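Side-chain contacts in homocitrate synthase (Sulfolobus acidocaldarius, PDB 6KTQ), which catalyses the aldol-type condensation of acetyl-CoA with 2-oxoglutarate to give homocitrate, the first step of lysine biosynthesis through alpha-aminoadipate: residues M70-H75 against R123-Y128; E101-S106 against K163-A168; E181-V186 against D192-A197. All coordinates share one frame; numbering follows the deposited sequence.

In the fold
All three contacts belong to one TIM barrel. Contacts 1 and 2 interleave along the chain, joining strands 70-74, 101-106, 123-129 and 163-169, and their centres lie about 4 Å apart. The salt bridge E72 OE2 to R165 NH2, at 2.6 Å, ties them together. Contact 3 comes later in the chain, its centre about 12 Å from that of contact 2 and about 14 Å from that of contact 1; a salt bridge from R123 NH1 to D192 OD1, 2.7 Å long, connects it to contact 1. Contact 1 meets coenzyme A, contact 2 holds 2-oxoglutarate, and contact 3 brings S195 to that same substrate while its other strand face packs on a helix.

Contact 1. Residues M70-H75 against R123-Y128; sequences MIEAGH and RIAIFY. With COA (coenzyme A), chain E.
H75 and F127 meet at the mouth of a TIM barrel of the HMGL-like family, where strands 70-74 and 123-129 are separated by strand 101-106 and touch only through side chains. Their rings form an offset edge-to-face pair: F127 turns its edge toward the face of H75, the planes stand at 84°, and the centroids are 5.9 Å apart. The closest atoms are H75 CE1 and F127 CZ, at 4.1 Å. F127, with CG between the backbone N and the carbonyl carbon (chi1 59°), brings CZ to H75; its ring also stacks with that of H105. D112 hydrogen-bonds H75 NE2, the ring atom next to CE1, and so fixes how the ring is turned.

Coenzyme A runs past both rings. The pantetheine arm lays C2P over one face of F127, 3.9 Å above the plane and displaced toward the rim, and its sulfur S1P lies 3.6 Å from F127 CE2. H75 takes part with ND1, 3.9 Å from C6P of the same arm. An alanine in place of F127 would probably deprive the thiol end of the cofactor of its aromatic wall and let the H75 ring lose its edge-on neighbour.

Deeper in the barrel the contact is slight: E72 OE2 comes within 4.5 Å of A125 CB. The carboxylate of E72 is really engaged elsewhere, in salt bridges to R165 and R41 of the 2-oxoglutarate site. At the strand end the adenine takes over, its N1A 3.7 Å from CD1 of Y128, and its amino group N6A donates a hydrogen bond of 2.8 Å to the backbone O of F127, with an N-H...O angle of 148°.

Contact 2. Residues E101-S106 against K163-A168; sequences EIVAHS and KVRFTA. With AKG (2-oxoglutaric acid), chain D.
Strands 101-106 and 163-168 point the same way at 51° to each other, their axes 9.1 Å apart at the closest and V103 facing R165, with strand 123-129 of the TIM barrel between them. Side chains therefore bridge the gap across the barrel interior.

At the N-terminal end E101 reaches over as an extended chain, and K163 folds back through bends at its last two torsions to bring NZ within 3.5 Å of E101 OE2, a salt bridge. That carboxylate oxygen has a stronger partner in R123 of the strand between. Next along, the side chains of V103 and R165 cross at about a right angle, and CG1 of V103 lies 4.0 Å from R165 NH1.

The bend of R165 at chi3 (97°) turns its guanidinium toward the substrate end of the strands. NE donates to T167 OG1 at 3.2 Å, with the oxygen lying in the guanidinium plane, which fixes how the group is rotated; E72 of strand 70-74 takes NH2 in a salt bridge. The H105 ring stands steeply inclined to the guanidinium, NE2 being 4.1 Å from R165 NH2.

Three donors then converge on one oxygen, O4 of 2-oxoglutarate. H105 NE2 gives a nearly straight bond of 3.1 Å (168°) in the plane of its ring. T167 OG1 donates at 2.8 Å, while R165 NH2, also 2.8 Å from O4, makes a bent, weak one. Accepting from R165 NE is likely to orient the T167 hydroxyl so that its proton is directed at O4. The gripped carboxylate is the one remote from the 2-oxo carbon, a group that pyruvate and 2-oxoisovalerate lack, consistent with the enzyme's refusal of both as substrates.

Contact 3. Residues E181-V186 against D192-A197; sequences EVIKTV and DRVSIA. With AKG (2-oxoglutaric acid), chain D.
V186 puts CG1 anti to its carbonyl carbon (chi1 -59°), which leaves CG2 between the backbone N and the carbonyl carbon, while V194 turns CG1 anti to its own N (chi1 171°) and thereby presents CG2 to the helix. The two CG2 methyls meet at 3.8 Å, with the side chains crossing at about a right angle. I183, one turn earlier, reaches in with the end of its nearly extended chain: its CG1 is 4.4 Å from V194 CG1, and its CD1 carries on to meet CD1 of I196 at 4.5 Å. V194 thus meets two residues of the helix, CG2 against V186 and CG1 against the CG1 methylene of I183.

This is the return half of a beta-alpha-beta crossover, strand 163-169 to helix 176-189 to strand 193-198, one of those from which the TIM barrel is built. The helix and the strand it leads into run nearly antiparallel, at 154°, with their axes 9.8 Å apart. F166 of the preceding strand also packs against V186, and L215 of helix 205-218 touches both isoleucines, extending the same apolar layer to the next helix.

Within the helix T185 OG1 adds a bond of 2.8 Å to the carbonyl O of E181, approaching from above the carbonyl plane; that oxygen already accepts from T185 N in the regular helical pattern, so it serves two donors from a single residue.

Side chains alternate along the strand. V194 points out to the helix and I196 brings the end of its chain there, whereas S195 faces the barrel interior and donates from OG to O3 of 2-oxoglutarate at 2.7 Å. R193, likewise turned from the helix, is salt-bridged to E223 and D225. Two residues beyond S195, the methyl CB of A197 rests 3.7 Å from O2 of the ligand, at its 1-carboxylate.

Contact 1. Residues M70-H75 against R123-Y128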
loop_
_atom_site.group_PDB
_atom_site.type_symbol
_atom_site.label_atom_id
_atom_site.label_comp_id
_atom_site.label_asym_id
_atom_site.label_seq_id
_atom_site.Cartn_x
_atom_site.Cartn_y
_atom_site.Cartn_z
ATOM N N MET A 70 24.312 -5.143 -4.103
ATOM C CA MET A 70 25.333 -4.112 -4.104
ATOM C C MET A 70 26.327 -4.310 -2.968
ATOM O O MET A 70 25.930 -4.632 -1.852
ATOM C CB MET A 70 24.691 -2.729 -3.965
ATOM C CG MET A 70 23.764 -2.300 -5.091
ATOM S SD MET A 70 23.080 -0.687 -4.716
ATOM C CE MET A 70 21.808 -0.575 -5.976
ATOM N N ILE A 71 27.612 -4.122 -3.276
ATOM C CA ILE A 71 28.654 -4.088 -2.274
ATOM C C ILE A 71 29.258 -2.693 -2.196
ATOM O O ILE A 71 29.839 -2.207 -3.162
ATOM C CB ILE A 71 29.777 -5.073 -2.586
ATOM C CG1 ILE A 71 29.257 -6.513 -2.576
ATOM C CG2 ILE A 71 30.924 -4.892 -1.585
ATOM C CD1 ILE A 71 30.207 -7.494 -3.242
ATOM N N GLU A 72 29.107 -2.051 -1.044
ATOM C CA GLU A 72 29.830 -0.823 -0.718
ATOM C C GLU A 72 31.244 -1.235 -0.205
ATOM O O GLU A 72 31.435 -1.704 0.937
ATOM C CB GLU A 72 29.033 -0.010 0.302
ATOM C CG GLU A 72 29.127 1.481 0.117
ATOM C CD GLU A 72 28.091 2.232 0.916
ATOM O OE1 GLU A 72 28.269 2.389 2.150
ATOM O OE2 GLU A 72 27.106 2.683 0.319
ATOM N N ALA A 73 32.221 -1.078 -1.076
ATOM C CA ALA A 73 33.558 -1.638 -0.882
ATOM C C ALA A 73 34.501 -0.744 -0.065
ATOM O O ALA A 73 35.603 -1.179 0.329
ATOM C CB ALA A 73 34.175 -1.920 -2.248
ATOM N N GLY A 74 34.092 0.504 0.153
ATOM C CA GLY A 74 34.830 1.432 0.986
ATOM C C GLY A 74 34.834 2.835 0.445
ATOM O O GLY A 74 34.261 3.125 -0.619
ATOM N N HIS A 75 35.499 3.705 1.199
ATOM C CA HIS A 75 35.694 5.111 0.884
ATOM C C HIS A 75 37.177 5.290 0.523
ATOM O O HIS A 75 38.037 5.358 1.421
ATOM C CB HIS A 75 35.371 5.915 2.117
ATOM C CG HIS A 75 35.499 7.384 1.934
ATOM N ND1 HIS A 75 35.196 8.277 2.937
ATOM C CD2 HIS A 75 35.919 8.122 0.876
ATOM C CE1 HIS A 75 35.417 9.505 2.500
ATOM N NE2 HIS A 75 35.862 9.437 1.257
ATOM N N ARG A 123 29.295 2.733 -9.022
ATOM C CA ARG A 123 28.484 3.783 -8.438
ATOM C C ARG A 123 29.295 4.537 -7.419
ATOM O O ARG A 123 30.112 3.929 -6.702
ATOM C CB ARG A 123 27.235 3.197 -7.760
ATOM C CG ARG A 123 26.417 4.230 -6.989
ATOM C CD ARG A 123 25.111 3.662 -6.431
ATOM N NE ARG A 123 24.252 3.153 -7.500
ATOM C CZ ARG A 123 23.398 3.884 -8.208
ATOM N NH1 ARG A 123 23.195 5.163 -7.959
ATOM N NH2 ARG A 123 22.706 3.295 -9.152
ATOM N N ILE A 124 29.060 5.844 -7.350
ATOM C CA ILE A 124 29.707 6.724 -6.379
ATOM C C ILE A 124 28.618 7.244 -5.454
ATOM O O ILE A 124 27.627 7.782 -5.913
ATOM C CB ILE A 124 30.477 7.889 -7.070
ATOM C CG1 ILE A 124 31.714 7.340 -7.818
ATOM C CG2 ILE A 124 30.891 8.949 -6.061
ATOM C CD1 ILE A 124 32.481 8.364 -8.646
ATOM N N ALA A 125 28.787 7.033 -4.149
ATOM C CA ALA A 125 27.829 7.487 -3.139
ATOM C C ALA A 125 28.363 8.689 -2.422
ATOM O O ALA A 125 29.274 8.571 -1.592
ATOM C CB ALA A 125 27.536 6.381 -2.137
ATOM N N ILE A 126 27.814 9.852 -2.746
ATOM C CA ILE A 126 28.228 11.090 -2.112
ATOM C C ILE A 126 27.325 11.335 -0.939
ATOM O O ILE A 126 26.097 11.320 -1.083
ATOM C CB ILE A 126 28.151 12.297 -3.063
ATOM C CG1 ILE A 126 29.136 12.125 -4.231
ATOM C CG2 ILE A 126 28.457 13.563 -2.295
ATOM C CD1 ILE A 126 28.928 13.121 -5.355
ATOM N N PHE A 127 27.934 11.556 0.217
ATOM C CA PHE A 127 27.184 11.825 1.434
ATOM C C PHE A 127 27.320 13.261 1.887
ATOM O O PHE A 127 28.334 13.894 1.643
ATOM C CB PHE A 127 27.587 10.844 2.560
ATOM C CG PHE A 127 29.045 10.876 2.931
ATOM C CD1 PHE A 127 29.964 10.051 2.277
ATOM C CD2 PHE A 127 29.486 11.684 3.970
ATOM C CE1 PHE A 127 31.303 10.065 2.632
ATOM C CE2 PHE A 127 30.815 11.705 4.338
ATOM C CZ PHE A 127 31.726 10.907 3.669
ATOM N N TYR A 128 26.274 13.782 2.522
ATOM C CA TYR A 128 26.333 15.085 3.168
ATOM C C TYR A 128 25.280 15.122 4.244
ATOM O O TYR A 128 24.201 14.547 4.094
ATOM C CB TYR A 128 26.088 16.216 2.147
ATOM C CG TYR A 128 26.746 17.546 2.461
ATOM C CD1 TYR A 128 28.045 17.829 2.024
ATOM C CD2 TYR A 128 26.061 18.542 3.153
ATOM C CE1 TYR A 128 28.646 19.067 2.308
ATOM C CE2 TYR A 128 26.651 19.772 3.442
ATOM C CZ TYR A 128 27.932 20.029 3.017
ATOM O OH TYR A 128 28.500 21.239 3.323
HETATM N N1A COA E . 31.520 16.611 2.343
HETATM C C2A COA E . 32.543 17.507 2.404
HETATM N N3A COA E . 33.297 17.711 3.526
HETATM C C4A COA E . 33.042 17.039 4.665
HETATM C C5A COA E . 31.960 16.052 4.673
HETATM C C6A COA E . 31.186 15.877 3.427
HETATM N N6A COA E . 30.178 14.985 3.402
HETATM N N7A COA E . 31.934 15.520 5.910
HETATM C C8A COA E . 32.915 16.124 6.644
HETATM N N9A COA E . 33.556 17.029 5.894
HETATM C C1B COA E . 34.741 17.814 6.271
HETATM C C2B COA E . 34.621 18.632 7.527
HETATM O O2B COA E . 33.945 19.861 7.335
HETATM C C3B COA E . 36.090 18.818 7.828
HETATM O O3B COA E . 36.748 19.698 6.943
HETATM P P3B COA E . 37.886 20.673 7.511
HETATM O O7A COA E . 37.829 21.756 6.498
HETATM O O8A COA E . 39.119 19.793 7.486
HETATM O O9A COA E . 37.456 21.068 8.885
HETATM C C4B COA E . 36.664 17.447 7.584
HETATM O O4B COA E . 35.816 16.890 6.549
HETATM C C5B COA E . 36.623 16.909 9.009
HETATM O O5B COA E . 37.284 15.733 9.221
HETATM P P1A COA E . 38.822 15.399 9.547
HETATM O O1A COA E . 38.491 13.961 9.710
HETATM O O2A COA E . 39.454 16.170 10.674
HETATM O O3A COA E . 39.488 15.768 8.127
HETATM P P2A COA E . 40.775 15.132 7.462
HETATM O O4A COA E . 41.898 15.110 8.466
HETATM O O5A COA E . 40.931 15.786 6.117
HETATM O O6A COA E . 40.364 13.631 7.114
HETATM C CBP COA E . 39.105 11.851 6.074
HETATM C CCP COA E . 39.262 13.366 6.231
HETATM C CDP COA E . 37.913 11.514 5.165
HETATM C CEP COA E . 40.382 11.289 5.437
HETATM C CAP COA E . 38.949 11.270 7.483
HETATM O OAP COA E . 37.935 11.932 8.252
HETATM C C9P COA E . 38.620 9.814 7.426
HETATM O O9P COA E . 39.469 9.039 7.052
HETATM N N8P COA E . 37.377 9.486 7.789
HETATM C C7P COA E . 36.865 8.128 7.806
HETATM C C6P COA E . 35.677 7.991 6.842
HETATM C C5P COA E . 34.506 8.803 7.359
HETATM O O5P COA E . 34.696 9.701 8.192
HETATM N N4P COA E . 33.299 8.506 6.856
HETATM C C3P COA E . 32.131 9.302 7.232
HETATM C C2P COA E . 30.796 8.695 6.841
HETATM S S1P COA E . 29.559 9.979 7.203
#

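Contact 2. Residues E101-S106 against K163-A168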
loop_
_atom_site.group_PDB
_atom_site.type_symbol
_atom_site.label_atom_id
_atom_site.label_comp_id
_atom_site.label_asym_id
_atom_site.label_seq_id
_atom_site.Cartn_x
_atom_site.Cartn_y
_atom_site.Cartn_z
ATOM N N GLU A 101 27.042 -5.040 -7.811
ATOM C CA GLU A 101 27.382 -3.666 -8.142
ATOM C C GLU A 101 28.324 -3.127 -7.066
ATOM O O GLU A 101 28.036 -3.209 -5.875
ATOM C CB GLU A 101 26.120 -2.812 -8.210
ATOM C CG GLU A 101 26.348 -1.329 -8.478
ATOM C CD GLU A 101 25.061 -0.559 -8.616
ATOM O OE1 GLU A 101 24.024 -1.162 -8.960
ATOM O OE2 GLU A 101 25.082 0.665 -8.384
ATOM N N ILE A 102 29.421 -2.532 -7.499
ATOM C CA ILE A 102 30.425 -1.986 -6.593
ATOM C C ILE A 102 30.247 -0.497 -6.389
ATOM O O ILE A 102 30.298 0.303 -7.343
ATOM C CB ILE A 102 31.855 -2.274 -7.084
ATOM C CG1 ILE A 102 32.025 -3.749 -7.458
ATOM C CG2 ILE A 102 32.879 -1.850 -6.023
ATOM C CD1 ILE A 102 31.715 -4.753 -6.349
ATOM N N VAL A 103 30.019 -0.127 -5.133
ATOM C CA VAL A 103 29.804 1.243 -4.733
ATOM C C VAL A 103 31.012 1.777 -3.951
ATOM O O VAL A 103 31.516 1.111 -3.044
ATOM C CB VAL A 103 28.555 1.371 -3.858
ATOM C CG1 VAL A 103 28.260 2.838 -3.570
ATOM C CG2 VAL A 103 27.366 0.641 -4.504
ATOM N N ALA A 104 31.461 2.969 -4.327
ATOM C CA ALA A 104 32.511 3.690 -3.618
ATOM C C ALA A 104 31.909 4.908 -2.939
ATOM O O ALA A 104 31.098 5.655 -3.522
ATOM C CB ALA A 104 33.611 4.116 -4.576
ATOM N N HIS A 105 32.341 5.127 -1.708
ATOM C CA HIS A 105 31.857 6.218 -0.910
ATOM C C HIS A 105 32.671 7.467 -1.235
ATOM O O HIS A 105 33.839 7.370 -1.667
ATOM C CB HIS A 105 32.014 5.826 0.562
ATOM C CG HIS A 105 30.826 6.141 1.417
ATOM N ND1 HIS A 105 30.946 6.628 2.697
ATOM C CD2 HIS A 105 29.503 6.018 1.185
ATOM C CE1 HIS A 105 29.748 6.807 3.215
ATOM N NE2 HIS A 105 28.851 6.449 2.314
ATOM N N SER A 106 32.082 8.639 -0.991
ATOM C CA SER A 106 32.725 9.911 -1.299
ATOM C C SER A 106 32.154 11.076 -0.491
ATOM O O SER A 106 30.941 11.185 -0.318
ATOM C CB SER A 106 32.533 10.201 -2.786
ATOM O OG SER A 106 33.260 11.328 -3.223
ATOM N N LYS A 163 27.170 6.192 -12.305
ATOM C CA LYS A 163 25.933 6.351 -11.537
ATOM C C LYS A 163 26.210 6.963 -10.176
ATOM O O LYS A 163 27.228 6.659 -9.549
ATOM C CB LYS A 163 25.210 5.018 -11.402
ATOM C CG LYS A 163 24.587 4.582 -12.725
ATOM C CD LYS A 163 23.723 3.331 -12.615
ATOM C CE LYS A 163 24.504 2.043 -12.860
ATOM N NZ LYS A 163 25.443 1.696 -11.753
ATOM N N VAL A 164 25.317 7.849 -9.733
ATOM C CA VAL A 164 25.504 8.549 -8.484
ATOM C C VAL A 164 24.356 8.360 -7.494
ATOM O O VAL A 164 23.182 8.623 -7.785
ATOM C CB VAL A 164 25.729 10.040 -8.723
ATOM C CG1 VAL A 164 25.977 10.767 -7.404
ATOM C CG2 VAL A 164 26.907 10.232 -9.658
ATOM N N ARG A 165 24.708 7.886 -6.303
ATOM C CA ARG A 165 23.794 7.958 -5.175
ATOM C C ARG A 165 24.147 9.156 -4.311
ATOM O O ARG A 165 25.312 9.485 -4.157
ATOM C CB ARG A 165 23.844 6.660 -4.361
ATOM C CG ARG A 165 22.968 6.720 -3.130
ATOM C CD ARG A 165 23.134 5.449 -2.317
ATOM N NE ARG A 165 24.078 5.596 -1.218
ATOM C CZ ARG A 165 24.887 4.636 -0.771
ATOM N NH1 ARG A 165 24.935 3.451 -1.358
ATOM N NH2 ARG A 165 25.683 4.888 0.260
ATOM N N PHE A 166 23.145 9.807 -3.741
ATOM C CA PHE A 166 23.369 10.802 -2.734
ATOM C C PHE A 166 22.865 10.241 -1.428
ATOM O O PHE A 166 21.755 9.749 -1.372
ATOM C CB PHE A 166 22.635 12.114 -3.029
ATOM C CG PHE A 166 22.741 13.092 -1.911
ATOM C CD1 PHE A 166 23.942 13.742 -1.677
ATOM C CD2 PHE A 166 21.674 13.297 -1.031
ATOM C CE1 PHE A 166 24.079 14.600 -0.617
ATOM C CE2 PHE A 166 21.802 14.167 0.028
ATOM C CZ PHE A 166 23.003 14.821 0.240
ATOM N N THR A 167 23.676 10.333 -0.377
ATOM C CA THR A 167 23.247 9.937 0.953
ATOM C C THR A 167 22.915 11.158 1.762
ATOM O O THR A 167 23.765 12.032 1.949
ATOM C CB THR A 167 24.333 9.124 1.674
ATOM O OG1 THR A 167 24.474 7.872 1.024
ATOM C CG2 THR A 167 23.951 8.879 3.114
ATOM N N ALA A 168 21.675 11.228 2.226
ATOM C CA ALA A 168 21.236 12.274 3.083
ATOM C C ALA A 168 21.488 11.839 4.518
ATOM O O ALA A 168 20.704 11.100 5.115
ATOM C CB ALA A 168 19.763 12.580 2.861
HETATM C C1 AKG D . 25.296 7.465 8.037
HETATM O O1 AKG D . 24.787 6.838 8.984
HETATM O O2 AKG D . 25.043 8.682 7.884
HETATM C C2 AKG D . 26.201 6.750 7.113
HETATM O O5 AKG D . 27.026 5.936 7.550
HETATM C C3 AKG D . 26.077 6.985 5.610
HETATM C C4 AKG D . 25.045 5.976 5.097
HETATM C C5 AKG D . 24.866 5.878 3.587
HETATM O O3 AKG D . 23.717 5.532 3.183
HETATM O O4 AKG D . 25.832 6.156 2.808
#

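Contact 3. Residues E181-V186 against D192-A197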
loop_
_atom_site.group_PDB
_atom_site.type_symbol
_atom_site.label_atom_id
_atom_site.label_comp_id
_atom_site.label_asym_id
_atom_site.label_seq_id
_atom_site.Cartn_x
_atom_site.Cartn_y
_atom_site.Cartn_z
ATOM N N GLU A 181 13.616 19.329 -0.630
ATOM C CA GLU A 181 14.407 20.258 -1.461
ATOM C C GLU A 181 15.766 19.603 -1.822
ATOM O O GLU A 181 16.218 19.635 -2.980
ATOM C CB GLU A 181 14.667 21.614 -0.743
ATOM C CG GLU A 181 13.453 22.434 -0.249
ATOM C CD GLU A 181 13.819 23.630 0.659
ATOM O OE1 GLU A 181 13.161 23.844 1.723
ATOM O OE2 GLU A 181 14.769 24.377 0.301
ATOM N N VAL A 182 16.398 18.981 -0.824
ATOM C CA VAL A 182 17.647 18.251 -1.062
ATOM C C VAL A 182 17.458 17.209 -2.138
ATOM O O VAL A 182 18.270 17.113 -3.066
ATOM C CB VAL A 182 18.182 17.581 0.234
ATOM C CG1 VAL A 182 19.313 16.617 -0.094
ATOM C CG2 VAL A 182 18.630 18.637 1.222
ATOM N N ILE A 183 16.385 16.428 -2.043
ATOM C CA ILE A 183 16.159 15.353 -3.000
ATOM C C ILE A 183 15.912 15.859 -4.436
ATOM O O ILE A 183 16.393 15.253 -5.406
ATOM C CB ILE A 183 14.985 14.458 -2.541
ATOM C CG1 ILE A 183 15.397 13.681 -1.281
ATOM C CG2 ILE A 183 14.595 13.466 -3.619
ATOM C CD1 ILE A 183 14.233 13.149 -0.479
ATOM N N LYS A 184 15.151 16.936 -4.563
ATOM C CA LYS A 184 14.910 17.575 -5.869
ATOM C C LYS A 184 16.217 18.046 -6.452
ATOM O O LYS A 184 16.508 17.821 -7.623
ATOM C CB LYS A 184 13.993 18.795 -5.724
ATOM C CG LYS A 184 12.566 18.438 -5.409
ATOM C CD LYS A 184 11.743 19.681 -5.098
ATOM C CE LYS A 184 10.370 19.313 -4.556
ATOM N NZ LYS A 184 9.732 20.493 -3.915
ATOM N N THR A 185 17.000 18.713 -5.617
ATOM C CA THR A 185 18.323 19.198 -6.022
ATOM C C THR A 185 19.179 18.077 -6.594
ATOM O O THR A 185 19.654 18.166 -7.731
ATOM C CB THR A 185 19.037 19.897 -4.853
ATOM O OG1 THR A 185 18.224 20.967 -4.368
ATOM C CG2 THR A 185 20.376 20.430 -5.264
ATOM N N VAL A 186 19.347 16.980 -5.845
ATOM C CA VAL A 186 20.244 15.911 -6.313
ATOM C C VAL A 186 19.687 15.137 -7.491
ATOM O O VAL A 186 20.441 14.704 -8.383
ATOM C CB VAL A 186 20.665 14.936 -5.183
ATOM C CG1 VAL A 186 21.376 15.700 -4.093
ATOM C CG2 VAL A 186 19.458 14.164 -4.639
ATOM N N ASP A 192 20.542 9.022 -9.340
ATOM C CA ASP A 192 19.406 8.144 -9.563
ATOM C C ASP A 192 18.935 7.393 -8.318
ATOM O O ASP A 192 17.886 6.745 -8.371
ATOM C CB ASP A 192 19.692 7.142 -10.673
ATOM C CG ASP A 192 20.805 6.188 -10.319
ATOM O OD1 ASP A 192 21.856 6.645 -9.838
ATOM O OD2 ASP A 192 20.632 4.986 -10.515
ATOM N N ARG A 193 19.730 7.423 -7.236
ATOM C CA ARG A 193 19.369 6.796 -5.955
ATOM C C ARG A 193 19.636 7.793 -4.840
ATOM O O ARG A 193 20.562 8.617 -4.930
ATOM C CB ARG A 193 20.182 5.501 -5.697
ATOM C CG ARG A 193 20.043 4.378 -6.717
ATOM C CD ARG A 193 20.520 3.044 -6.132
ATOM N NE ARG A 193 19.573 2.698 -5.086
ATOM C CZ ARG A 193 18.428 2.063 -5.281
ATOM N NH1 ARG A 193 18.124 1.538 -6.463
ATOM N NH2 ARG A 193 17.594 1.924 -4.277
ATOM N N VAL A 194 18.801 7.757 -3.808
ATOM C CA VAL A 194 19.035 8.527 -2.601
ATOM C C VAL A 194 18.948 7.569 -1.416
ATOM O O VAL A 194 17.972 6.828 -1.294
ATOM C CB VAL A 194 18.036 9.657 -2.406
ATOM C CG1 VAL A 194 18.180 10.277 -1.031
ATOM C CG2 VAL A 194 18.228 10.740 -3.471
ATOM N N SER A 195 19.956 7.606 -0.542
ATOM C CA SER A 195 19.886 6.881 0.728
ATOM C C SER A 195 19.429 7.804 1.820
ATOM O O SER A 195 20.008 8.906 2.053
ATOM C CB SER A 195 21.238 6.258 1.130
ATOM O OG SER A 195 21.162 5.721 2.466
ATOM N N ILE A 196 18.387 7.351 2.506
ATOM C CA ILE A 196 17.843 8.047 3.667
ATOM C C ILE A 196 18.538 7.386 4.872
ATOM O O ILE A 196 18.354 6.184 5.125
ATOM C CB ILE A 196 16.302 7.893 3.724
ATOM C CG1 ILE A 196 15.631 8.453 2.450
ATOM C CG2 ILE A 196 15.709 8.510 4.986
ATOM C CD1 ILE A 196 15.838 9.935 2.203
ATOM N N ALA A 197 19.353 8.159 5.591
ATOM C CA ALA A 197 20.178 7.619 6.673
ATOM C C ALA A 197 19.618 7.958 8.016
ATOM O O ALA A 197 19.478 9.130 8.388
ATOM C CB ALA A 197 21.622 8.108 6.564
HETATM C C1 AKG D . 25.296 7.465 8.037
HETATM O O1 AKG D . 24.787 6.838 8.984
HETATM O O2 AKG D . 25.043 8.682 7.884
HETATM C C2 AKG D . 26.201 6.750 7.113
HETATM O O5 AKG D . 27.026 5.936 7.550
HETATM C C3 AKG D . 26.077 6.985 5.610
HETATM C C4 AKG D . 25.045 5.976 5.097
HETATM C C5 AKG D . 24.866 5.878 3.587
HETATM O O3 AKG D . 23.717 5.532 3.183
HETATM O O4 AKG D . 25.832 6.156 2.808
#